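Glyoxylate reductase (Paecilomyces sp. J18, PDB 3WNV) probably catalyses the NAD(P)H-dependent reduction of glyoxylate to glycolate, as a member of the D-isomer-specific 2-hydroxyacid dehydrogenase family. Local coordinates at residues R255-S259 with G260-S264. Residues are numbered along the deposited sequence; the frame is centred on the assembly and turned at random.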
# COMPACT_ATOMS: atom_id res chain seq x y z
N ARG A 255 19.43 -12.35 4.39
CA ARG A 255 20.42 -12.94 5.29
C ARG A 255 19.81 -13.59 6.54
O ARG A 255 20.33 -14.58 7.05
CB ARG A 255 21.47 -11.90 5.71
CG ARG A 255 22.19 -11.26 4.52
CD ARG A 255 23.42 -10.47 4.96
NE ARG A 255 23.06 -9.25 5.70
CZ ARG A 255 22.80 -8.07 5.15
NH1 ARG A 255 22.81 -7.92 3.83
NH2 ARG A 255 22.51 -7.02 5.91
N ALA A 256 18.73 -13.01 7.05
CA ALA A 256 18.06 -13.51 8.23
C ALA A 256 17.26 -14.78 7.95
O ALA A 256 17.11 -15.66 8.81
CB ALA A 256 17.17 -12.37 8.85
N LEU A 257 16.74 -14.89 6.74
CA LEU A 257 16.12 -16.13 6.29
C LEU A 257 17.19 -17.20 6.16
O LEU A 257 17.00 -18.37 6.56
CB LEU A 257 15.44 -15.89 4.94
CG LEU A 257 14.05 -15.28 5.07
CD1 LEU A 257 13.61 -14.66 3.76
CD2 LEU A 257 13.00 -16.36 5.49
N GLU A 258 18.33 -16.80 5.61
CA GLU A 258 19.44 -17.72 5.37
C GLU A 258 20.04 -18.28 6.66
O GLU A 258 20.44 -19.44 6.70
CB GLU A 258 20.54 -17.04 4.55
CG GLU A 258 20.20 -16.81 3.08
CD GLU A 258 21.26 -15.99 2.35
OE1 GLU A 258 22.11 -15.33 3.01
OE2 GLU A 258 21.25 -16.00 1.09
N SER A 259 20.11 -17.48 7.72
CA SER A 259 20.68 -17.94 8.98
C SER A 259 19.67 -18.80 9.76
O SER A 259 20.04 -19.51 10.70
CB SER A 259 21.12 -16.76 9.83
OG SER A 259 19.96 -16.16 10.41
N GLY A 260 18.40 -18.74 9.37
CA GLY A 260 17.35 -19.45 10.08
C GLY A 260 16.72 -18.60 11.16
O GLY A 260 15.84 -19.05 11.87
N LYS A 261 17.16 -17.34 11.28
CA LYS A 261 16.55 -16.41 12.25
C LYS A 261 15.07 -16.23 11.94
O LYS A 261 14.21 -16.28 12.84
CB LYS A 261 17.25 -15.05 12.18
CG LYS A 261 16.66 -14.01 13.13
CD LYS A 261 17.10 -14.33 14.55
CE LYS A 261 16.21 -13.66 15.57
NZ LYS A 261 16.67 -13.96 16.97
N VAL A 262 14.77 -15.97 10.67
CA VAL A 262 13.40 -15.83 10.21
C VAL A 262 12.99 -17.17 9.57
O VAL A 262 13.67 -17.67 8.66
CB VAL A 262 13.28 -14.67 9.20
CG1 VAL A 262 11.87 -14.62 8.58
CG2 VAL A 262 13.64 -13.30 9.86
N ALA A 263 11.90 -17.75 10.04
CA ALA A 263 11.49 -19.06 9.56
C ALA A 263 10.88 -18.95 8.15
O ALA A 263 11.14 -19.78 7.25
CB ALA A 263 10.50 -19.69 10.53
N SER A 264 10.08 -17.92 7.93
CA SER A 264 9.39 -17.75 6.66
C SER A 264 8.92 -16.32 6.55
O SER A 264 8.91 -15.59 7.54
CB SER A 264 8.21 -18.70 6.52
OG SER A 264 7.68 -18.60 5.19
O HOH W 1 14.87 -19.60 7.21
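Val262 meets the last turn of the helix with both of its methyls: CG2 lies 3.8 Å from Ala256 CB, and CG1 lies 3.7 Å from Leu257 CD2. Its CG1 stands anti to the backbone N (chi1 173°), which turns the two methyls to separate helix residues. Alanine suits the buried position because its single methyl lets Val262 CG2 and the returning backbone come close to the helix, while the longer Leu257 bends its end back over Val262, CD2 coming 3.5 Å from Val262 O.

The reversal of the chain that brings these side chains together is held by backbone bonds. Val262 N gives Ala256 O a nearly straight hydrogen bond of 3.0 Å. Gly260 ends the helix in a Schellman motif, its N bonding to Leu257 O at 3.2 Å and weakly to Ala256 O; the positive phi of Gly260 (91°) would press a side chain against the preceding carbonyl, hence glycine. Ser259, with a short side chain, leans its OG forward along the chain to accept the Lys261 N-H at 3.2 Å. A water donates to both Leu257 O and Val262 O, bridging helix end and strand.

Farther out, Lys261 is long enough for NZ to form a salt bridge with Asp235. Val262 also packs on Val237 and Ile239 of strand 237-241. The turn links helix 250-259 to strand 262-267, completing the beta-alpha-beta crossover that begins with strand 237-241 in the parallel sheet of the Rossmann-type, probably NAD(P)-binding domain.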